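Local coordinates for putative adhesin (Bacteroides thetaiotaomicron, PDB 4QDG), which probably serves as an outer-membrane lipoprotein of the FimB/Mfa2 family that anchors or takes part in pili and adhesion, at residues D22-M25 with N29-A32; L41-N46 with T104-E109; L226-W231 with Y255-K260. One frame throughout, in Å; residues are numbered along the deposited sequence.

Interaction 1: D22-M25 with N29-A32; sequences DYNM and NAFA
D22 and N24 meet N29 and A30 through first torsions of one kind. In both, CG sits between the backbone N and the carbonyl carbon (chi1 75° for D22, 50° for N24). In D22 this turns the carboxylate away and leaves CB facing N29, with D22 CB 3.7 Å from N29 N. In N24 it brings the carboxamide to A30, where ND2 comes within 4.2 Å of the methyl CB. That methyl offers a small apolar surface beside the amide, whose ND2 is hydrogen-bonded to the carbonyl of A28, just ahead of the second segment.

The chain between D22 and N24 bends in an inverse gamma turn centred on Y23, closed by a weak bond from N24 N to D22 O. Facing it, N29 makes an Asx turn: its OD1 accepts from F31 N at 3.1 Å, nearly straight at 161°, although the donor stands 60° out of the carbonyl plane. The same OD1 also accepts from Y21 N. Asparagine suits this place because a short amide can reach backbone N-H groups just ahead of helix 31-34, whose N-cap position is taken by A30. R275 NH1, from helix 269-275, binds N24 O and, weakly, D22 O.

No hydrogen bond runs directly between the two segments, and the surface they bury is only 124 Å². The chemistry therefore implies a tight loop held by side-chain amide bonds to the backbone (N24 to A28, N29 to Y21 and F31) together with backbone bonding between A30 and Y21, while its two limbs touch only lightly.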
loop_
_atom_site.group_PDB
_atom_site.type_symbol
_atom_site.label_atom_id
_atom_site.label_comp_id
_atom_site.label_asym_id
_atom_site.label_seq_id
_atom_site.Cartn_x
_atom_site.Cartn_y
_atom_site.Cartn_z
ATOM N N ASP A 22 -3.236 -13.134 0.684
ATOM C CA ASP A 22 -3.163 -13.555 2.085
ATOM C C ASP A 22 -1.965 -12.846 2.799
ATOM O O ASP A 22 -1.773 -13.057 3.986
ATOM C CB ASP A 22 -3.114 -15.108 2.223
ATOM C CG ASP A 22 -1.819 -15.824 1.877
ATOM O OD1 ASP A 22 -0.784 -15.141 1.691
ATOM O OD2 ASP A 22 -1.821 -17.073 1.853
ATOM N N TYR A 23 -1.194 -11.978 2.071
ATOM C CA TYR A 23 -0.039 -11.235 2.603
ATOM C C TYR A 23 -0.482 -10.005 3.423
ATOM O O TYR A 23 -0.226 -8.847 3.080
ATOM C CB TYR A 23 0.907 -10.807 1.478
ATOM C CG TYR A 23 2.354 -10.741 1.910
ATOM C CD1 TYR A 23 2.985 -11.847 2.481
ATOM C CD2 TYR A 23 3.113 -9.589 1.709
ATOM C CE1 TYR A 23 4.333 -11.807 2.840
ATOM C CE2 TYR A 23 4.462 -9.541 2.069
ATOM C CZ TYR A 23 5.069 -10.661 2.611
ATOM O OH TYR A 23 6.394 -10.640 2.956
ATOM N N ASN A 24 -1.177 -10.297 4.503
ATOM C CA ASN A 24 -1.734 -9.331 5.422
ATOM C C ASN A 24 -1.519 -9.868 6.853
ATOM O O ASN A 24 -0.990 -10.967 7.023
ATOM C CB ASN A 24 -3.216 -9.073 5.079
ATOM C CG ASN A 24 -4.051 -10.320 4.910
ATOM O OD1 ASN A 24 -4.099 -11.174 5.782
ATOM N ND2 ASN A 24 -4.736 -10.445 3.789
HETATM N N MSE A 25 -1.872 -9.071 7.869
HETATM C CA MSE A 25 -1.647 -9.399 9.284
HETATM C C MSE A 25 -2.581 -10.516 9.773
HETATM O O MSE A 25 -2.314 -11.122 10.822
HETATM C CB MSE A 25 -1.778 -8.136 10.170
HETATM C CG MSE A 25 -0.721 -7.083 9.868
HETATM SE SE MSE A 25 1.161 -7.697 10.135
HETATM C CE MSE A 25 1.275 -7.503 12.059
ATOM N N ASN A 29 -6.725 -15.071 3.066
ATOM C CA ASN A 29 -7.096 -14.589 1.738
ATOM C C ASN A 29 -8.254 -13.595 1.778
ATOM O O ASN A 29 -9.321 -13.877 2.317
ATOM C CB ASN A 29 -7.412 -15.747 0.782
ATOM C CG ASN A 29 -7.594 -15.322 -0.659
ATOM O OD1 ASN A 29 -7.024 -14.313 -1.119
ATOM N ND2 ASN A 29 -8.408 -16.082 -1.398
ATOM N N ALA A 30 -8.013 -12.414 1.199
ATOM C CA ALA A 30 -8.971 -11.328 1.120
ATOM C C ALA A 30 -9.078 -10.829 -0.312
ATOM O O ALA A 30 -9.617 -9.729 -0.537
ATOM C CB ALA A 30 -8.535 -10.200 2.046
ATOM N N PHE A 31 -8.568 -11.628 -1.290
ATOM C CA PHE A 31 -8.584 -11.270 -2.709
ATOM C C PHE A 31 -9.994 -10.894 -3.179
ATOM O O PHE A 31 -10.153 -9.841 -3.777
ATOM C CB PHE A 31 -8.036 -12.414 -3.607
ATOM C CG PHE A 31 -7.927 -12.007 -5.066
ATOM C CD1 PHE A 31 -9.004 -12.161 -5.936
ATOM C CD2 PHE A 31 -6.770 -11.415 -5.555
ATOM C CE1 PHE A 31 -8.920 -11.731 -7.268
ATOM C CE2 PHE A 31 -6.678 -11.021 -6.899
ATOM C CZ PHE A 31 -7.750 -11.186 -7.744
ATOM N N ALA A 32 -11.003 -11.768 -2.914
ATOM C CA ALA A 32 -12.397 -11.604 -3.333
ATOM C C ALA A 32 -13.012 -10.299 -2.830
ATOM O O ALA A 32 -13.775 -9.676 -3.561
ATOM C CB ALA A 32 -13.240 -12.788 -2.868
#

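Interaction 2: L41-N46 with T104-E109; sequences LVYDEN and TDLQVE
The phenol ring of Y43 is the flat group that meets L106, and it does so at its hydroxyl end. L106 CD2 lies 3.9 Å from Y43 OH, while the ring carbons are farther off, so there is no stack between these segments. The two side chains cross at about a right angle. Y95 also touches both Y43 and L106 and helps enclose the spot.

The main apolar contact is between leucine ends. L41 and L106 reach toward each other tip to tip, and L41 CD1 and L106 CD2 are 3.4 Å apart, closer than usual van der Waals contact, so the packing here is tight. With CG of L106 anti to its backbone N (chi1 -164°), the branch extends toward strand 38-44; L41 meets it with CG anti to its own carbonyl carbon (chi1 -57°). Because L106 CD2 meets both L41 CD1 and Y43 OH, this one methyl sits against two residues of one strand that project from the same side, two positions apart.

Leucine suits both places because its branched tip can span two backbones whose CA atoms stay about 10 Å apart. M93 and Y81 each touch both L41 and L106, extending the apolar layer. The long, flat tyrosine reaches across so that its hydroxyl end touches the leucine methyl.

Strand 38-44 pairs with 49-55 and 75-82, whereas the strand following L106, 107-110, pairs with 91-94 and 180-181. Two separate sets of hydrogen-bonded strands thus meet through side chains, as in the layered beta architecture expected of the fimbrillin superfamily and its transthyretin-like clan.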
loop_
_atom_site.group_PDB
_atom_site.type_symbol
_atom_site.label_atom_id
_atom_site.label_comp_id
_atom_site.label_asym_id
_atom_site.label_seq_id
_atom_site.Cartn_x
_atom_site.Cartn_y
_atom_site.Cartn_z
ATOM N N LEU A 41 -0.370 -10.520 -16.985
ATOM C CA LEU A 41 0.595 -10.447 -18.087
ATOM C C LEU A 41 1.316 -11.767 -18.261
ATOM O O LEU A 41 1.700 -12.394 -17.270
ATOM C CB LEU A 41 1.615 -9.327 -17.845
ATOM C CG LEU A 41 1.035 -7.937 -17.643
ATOM C CD1 LEU A 41 1.929 -7.134 -16.776
ATOM C CD2 LEU A 41 0.805 -7.243 -18.949
ATOM N N VAL A 42 1.477 -12.197 -19.525
ATOM C CA VAL A 42 2.098 -13.461 -19.894
ATOM C C VAL A 42 3.412 -13.169 -20.585
ATOM O O VAL A 42 3.440 -12.433 -21.565
ATOM C CB VAL A 42 1.173 -14.367 -20.793
ATOM C CG1 VAL A 42 1.794 -15.753 -21.018
ATOM C CG2 VAL A 42 -0.238 -14.503 -20.216
ATOM N N TYR A 43 4.491 -13.778 -20.081
ATOM C CA TYR A 43 5.830 -13.700 -20.650
ATOM C C TYR A 43 6.345 -15.116 -20.906
ATOM O O TYR A 43 5.991 -16.039 -20.175
ATOM C CB TYR A 43 6.795 -12.936 -19.707
ATOM C CG TYR A 43 6.389 -11.497 -19.464
ATOM C CD1 TYR A 43 6.639 -10.511 -20.413
ATOM C CD2 TYR A 43 5.735 -11.125 -18.295
ATOM C CE1 TYR A 43 6.230 -9.193 -20.213
ATOM C CE2 TYR A 43 5.337 -9.804 -18.076
ATOM C CZ TYR A 43 5.598 -8.837 -19.033
ATOM O OH TYR A 43 5.228 -7.532 -18.789
ATOM N N ASP A 44 7.216 -15.286 -21.897
ATOM C CA ASP A 44 7.808 -16.599 -22.133
ATOM C C ASP A 44 9.007 -16.803 -21.163
ATOM O O ASP A 44 9.300 -15.927 -20.340
ATOM C CB ASP A 44 8.216 -16.791 -23.604
ATOM C CG ASP A 44 9.214 -15.802 -24.176
ATOM O OD1 ASP A 44 10.167 -15.405 -23.441
ATOM O OD2 ASP A 44 9.100 -15.483 -25.380
ATOM N N GLU A 45 9.711 -17.941 -21.291
ATOM C CA GLU A 45 10.854 -18.303 -20.444
ATOM C C GLU A 45 11.995 -17.281 -20.557
ATOM O O GLU A 45 12.729 -17.117 -19.589
ATOM C CB GLU A 45 11.347 -19.717 -20.810
ATOM C CG GLU A 45 12.257 -20.350 -19.768
ATOM C CD GLU A 45 12.571 -21.819 -19.959
ATOM O OE1 GLU A 45 12.943 -22.223 -21.084
ATOM O OE2 GLU A 45 12.513 -22.554 -18.948
ATOM N N ASN A 46 12.135 -16.593 -21.717
ATOM C CA ASN A 46 13.186 -15.587 -21.944
ATOM C C ASN A 46 12.768 -14.188 -21.488
ATOM O O ASN A 46 13.560 -13.253 -21.586
ATOM C CB ASN A 46 13.579 -15.549 -23.430
ATOM C CG ASN A 46 14.221 -16.812 -23.938
ATOM O OD1 ASN A 46 13.891 -17.300 -25.025
ATOM N ND2 ASN A 46 15.158 -17.366 -23.184
ATOM N N THR A 104 11.208 -7.399 -17.869
ATOM C CA THR A 104 12.093 -6.464 -17.165
ATOM C C THR A 104 11.916 -4.987 -17.620
ATOM O O THR A 104 12.530 -4.092 -17.030
ATOM C CB THR A 104 13.557 -6.929 -17.276
ATOM O OG1 THR A 104 13.981 -6.899 -18.630
ATOM C CG2 THR A 104 13.779 -8.327 -16.696
ATOM N N ASP A 105 11.032 -4.726 -18.594
ATOM C CA ASP A 105 10.795 -3.371 -19.103
ATOM C C ASP A 105 9.562 -2.713 -18.464
ATOM O O ASP A 105 9.314 -1.520 -18.666
ATOM C CB ASP A 105 10.667 -3.396 -20.642
ATOM C CG ASP A 105 11.916 -3.928 -21.333
ATOM O OD1 ASP A 105 13.030 -3.476 -20.979
ATOM O OD2 ASP A 105 11.786 -4.835 -22.178
ATOM N N LEU A 106 8.807 -3.453 -17.685
ATOM C CA LEU A 106 7.647 -2.860 -17.075
ATOM C C LEU A 106 7.978 -2.050 -15.809
ATOM O O LEU A 106 8.835 -2.406 -14.988
ATOM C CB LEU A 106 6.589 -3.925 -16.775
ATOM C CG LEU A 106 5.170 -3.449 -16.473
ATOM C CD1 LEU A 106 4.683 -2.362 -17.474
ATOM C CD2 LEU A 106 4.240 -4.616 -16.459
ATOM N N GLN A 107 7.304 -0.901 -15.734
ATOM C CA GLN A 107 7.251 0.049 -14.655
ATOM C C GLN A 107 5.800 0.428 -14.422
ATOM O O GLN A 107 5.020 0.443 -15.382
ATOM C CB GLN A 107 8.078 1.296 -14.970
ATOM C CG GLN A 107 9.569 1.043 -14.981
ATOM C CD GLN A 107 10.378 2.291 -15.168
ATOM O OE1 GLN A 107 9.867 3.408 -15.296
ATOM N NE2 GLN A 107 11.675 2.123 -15.195
ATOM N N VAL A 108 5.444 0.724 -13.149
ATOM C CA VAL A 108 4.148 1.222 -12.687
ATOM C C VAL A 108 4.431 2.507 -11.895
ATOM O O VAL A 108 5.274 2.522 -10.990
ATOM C CB VAL A 108 3.325 0.171 -11.884
ATOM C CG1 VAL A 108 2.114 0.780 -11.182
ATOM C CG2 VAL A 108 2.888 -0.956 -12.795
ATOM N N GLU A 109 3.739 3.586 -12.253
ATOM C CA GLU A 109 3.899 4.866 -11.585
ATOM C C GLU A 109 2.570 5.389 -11.099
ATOM O O GLU A 109 1.556 5.155 -11.740
ATOM C CB GLU A 109 4.529 5.886 -12.550
ATOM C CG GLU A 109 5.212 7.041 -11.825
ATOM C CD GLU A 109 5.616 8.238 -12.663
ATOM O OE1 GLU A 109 6.162 8.038 -13.773
ATOM O OE2 GLU A 109 5.421 9.380 -12.183
#

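Interaction 3: L226-W231 with Y255-K260; sequences LMVRDW and YLLMLK
A loop-to-helix contact beside the second magnesium site joins L226 and V228, in the loop after strand 213-223, to L256 and L257 of helix 252-263. L226 CD1 meets L256 CD1 at 3.9 Å, the two side chains crossing at about a right angle. V228 CG2 meets L257 CD1 at 3.7 Å, where the approach is oblique. Each of these touching methyl groups is a branch end, and no hydrogen bond passes between the segments.

The spacing follows from the backbones. From L226 to R229 the chain is extended, so residues two apart face the same way, and two consecutive leucines of the helix receive them. In V228, CG2 lies anti to the carbonyl carbon (chi1 172°, measured to CG1), which sends this methyl toward the helix. Leucine and valine suit the place as purely apolar surfaces; W279 touches both L226 and L256, which are buried, while V228 is exposed.

Polar groups hold the loop in shape. Q270 bridges it with its carboxamide, NE2 donating to L226 O and OE1 accepting from V228 N. R229 NH1 donates to M227 O at 2.9 Å, with that oxygen close to the guanidinium plane, and R229 NE lies 3.2 Å above one face of W231. D176 completes the charge pairing of this arginine.

The side chain of L226 is about 4 Å from that of N151 and about 5 Å from the magnesium ion, and V228 touches L273. The contact is thus a loop packed on a helix by aliphatic side chains, next to the magnesium site of N151, L273 and E276.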
loop_
_atom_site.group_PDB
_atom_site.type_symbol
_atom_site.label_atom_id
_atom_site.label_comp_id
_atom_site.label_asym_id
_atom_site.label_seq_id
_atom_site.Cartn_x
_atom_site.Cartn_y
_atom_site.Cartn_z
ATOM N N LEU A 226 5.743 1.429 1.491
ATOM C CA LEU A 226 6.654 1.742 2.592
ATOM C C LEU A 226 7.785 0.707 2.580
ATOM O O LEU A 226 7.525 -0.494 2.717
ATOM C CB LEU A 226 5.915 1.722 3.923
ATOM C CG LEU A 226 4.835 2.795 4.118
ATOM C CD1 LEU A 226 4.055 2.539 5.440
ATOM C CD2 LEU A 226 5.463 4.214 4.046
HETATM N N MSE A 227 9.021 1.150 2.300
HETATM C CA MSE A 227 10.186 0.276 2.227
HETATM C C MSE A 227 11.371 0.797 3.007
HETATM O O MSE A 227 11.659 1.986 2.966
HETATM C CB MSE A 227 10.661 0.090 0.764
HETATM C CG MSE A 227 9.663 -0.617 -0.121
HETATM SE SE MSE A 227 10.464 -1.320 -1.750
HETATM C CE MSE A 227 11.350 -3.014 -1.020
ATOM N N VAL A 228 12.125 -0.112 3.631
ATOM C CA VAL A 228 13.425 0.211 4.227
ATOM C C VAL A 228 14.432 0.187 3.058
ATOM O O VAL A 228 14.565 -0.841 2.392
ATOM C CB VAL A 228 13.840 -0.787 5.348
ATOM C CG1 VAL A 228 15.274 -0.522 5.801
ATOM C CG2 VAL A 228 12.887 -0.733 6.532
ATOM N N ARG A 229 15.093 1.292 2.780
ATOM C CA ARG A 229 16.136 1.353 1.741
ATOM C C ARG A 229 17.146 2.405 2.136
ATOM O O ARG A 229 16.814 3.282 2.928
ATOM C CB ARG A 229 15.583 1.597 0.328
ATOM C CG ARG A 229 14.858 2.918 0.182
ATOM C CD ARG A 229 13.630 2.701 -0.651
ATOM N NE ARG A 229 12.965 3.956 -1.016
ATOM C CZ ARG A 229 11.947 4.489 -0.353
ATOM N NH1 ARG A 229 11.514 3.938 0.769
ATOM N NH2 ARG A 229 11.355 5.581 -0.805
ATOM N N ASP A 230 18.375 2.317 1.623
ATOM C CA ASP A 230 19.396 3.265 2.058
ATOM C C ASP A 230 19.338 4.603 1.276
ATOM O O ASP A 230 19.996 5.539 1.706
ATOM C CB ASP A 230 20.826 2.642 2.072
ATOM C CG ASP A 230 21.332 1.985 0.802
ATOM O OD1 ASP A 230 20.909 2.406 -0.304
ATOM O OD2 ASP A 230 22.200 1.082 0.904
ATOM N N TRP A 231 18.508 4.716 0.209
ATOM C CA TRP A 231 18.445 5.952 -0.589
ATOM C C TRP A 231 17.292 6.905 -0.217
ATOM O O TRP A 231 17.299 8.047 -0.662
ATOM C CB TRP A 231 18.441 5.662 -2.107
ATOM C CG TRP A 231 17.395 4.701 -2.587
ATOM C CD1 TRP A 231 17.542 3.354 -2.759
ATOM C CD2 TRP A 231 16.089 5.031 -3.081
ATOM N NE1 TRP A 231 16.387 2.813 -3.280
ATOM C CE2 TRP A 231 15.492 3.828 -3.525
ATOM C CE3 TRP A 231 15.353 6.228 -3.174
ATOM C CZ2 TRP A 231 14.192 3.785 -4.054
ATOM C CZ3 TRP A 231 14.062 6.179 -3.692
ATOM C CH2 TRP A 231 13.494 4.968 -4.120
ATOM N N TYR A 255 9.822 4.673 13.128
ATOM C CA TYR A 255 8.800 4.771 14.168
ATOM C C TYR A 255 7.849 3.596 14.048
ATOM O O TYR A 255 7.610 2.964 15.052
ATOM C CB TYR A 255 8.076 6.138 14.105
ATOM C CG TYR A 255 8.769 7.191 14.942
ATOM C CD1 TYR A 255 10.038 7.659 14.599
ATOM C CD2 TYR A 255 8.214 7.632 16.140
ATOM C CE1 TYR A 255 10.718 8.572 15.406
ATOM C CE2 TYR A 255 8.902 8.512 16.976
ATOM C CZ TYR A 255 10.144 9.001 16.591
ATOM O OH TYR A 255 10.799 9.917 17.383
ATOM N N LEU A 256 7.465 3.191 12.828
ATOM C CA LEU A 256 6.552 2.038 12.664
ATOM C C LEU A 256 7.230 0.734 13.055
ATOM O O LEU A 256 6.578 -0.159 13.581
ATOM C CB LEU A 256 5.984 1.909 11.230
ATOM C CG LEU A 256 5.238 3.105 10.654
ATOM C CD1 LEU A 256 4.897 2.849 9.205
ATOM C CD2 LEU A 256 3.997 3.432 11.455
ATOM N N LEU A 257 8.536 0.634 12.781
ATOM C CA LEU A 257 9.319 -0.548 13.095
ATOM C C LEU A 257 9.524 -0.651 14.619
ATOM O O LEU A 257 9.864 -1.733 15.070
ATOM C CB LEU A 257 10.664 -0.557 12.319
ATOM C CG LEU A 257 10.592 -0.760 10.781
ATOM C CD1 LEU A 257 11.978 -0.617 10.139
ATOM C CD2 LEU A 257 9.949 -2.101 10.397
HETATM N N MSE A 258 9.250 0.428 15.413
HETATM C CA MSE A 258 9.312 0.316 16.888
HETATM C C MSE A 258 8.114 -0.535 17.367
HETATM O O MSE A 258 8.215 -1.184 18.401
HETATM C CB MSE A 258 9.338 1.671 17.624
HETATM C CG MSE A 258 10.560 2.510 17.367
HETATM SE SE MSE A 258 10.211 4.392 17.922
HETATM C CE MSE A 258 11.930 5.228 17.163
ATOM N N LEU A 259 7.007 -0.570 16.580
ATOM C CA LEU A 259 5.884 -1.435 16.899
ATOM C C LEU A 259 6.281 -2.897 16.578
ATOM O O LEU A 259 5.986 -3.796 17.359
ATOM C CB LEU A 259 4.608 -1.023 16.131
ATOM C CG LEU A 259 3.388 -1.954 16.323
ATOM C CD1 LEU A 259 2.834 -1.811 17.729
ATOM C CD2 LEU A 259 2.294 -1.633 15.325
ATOM N N LYS A 260 6.956 -3.121 15.436
ATOM C CA LYS A 260 7.405 -4.452 15.052
ATOM C C LYS A 260 8.371 -5.028 16.090
ATOM O O LYS A 260 8.184 -6.157 16.522
ATOM C CB LYS A 260 8.059 -4.437 13.682
ATOM C CG LYS A 260 8.197 -5.834 13.064
ATOM C CD LYS A 260 9.484 -5.979 12.264
ATOM C CE LYS A 260 10.676 -6.287 13.154
ATOM N NZ LYS A 260 11.917 -6.416 12.351
#

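How the interactions relate
Interactions 1 and 3 both lie near the magnesium ion bound by N151, L273 and E276: the side chain of L226 in interaction 3 is about 5 Å from the metal, that of N24 in interaction 1 about 9 Å. Helix 269-275 links them, since interaction 1 engages R275 and interaction 3 engages Q270 and L273. Their centres are 22 Å apart and their nearest atoms about 7 Å. Interaction 2 lies away from the annotated metal sites, its centre 24 Å from that of interaction 1 and 28 Å from that of interaction 3. Helix 31-34, entered in interaction 1, is followed directly by strand 38-44 of interaction 2. None of the three touches another.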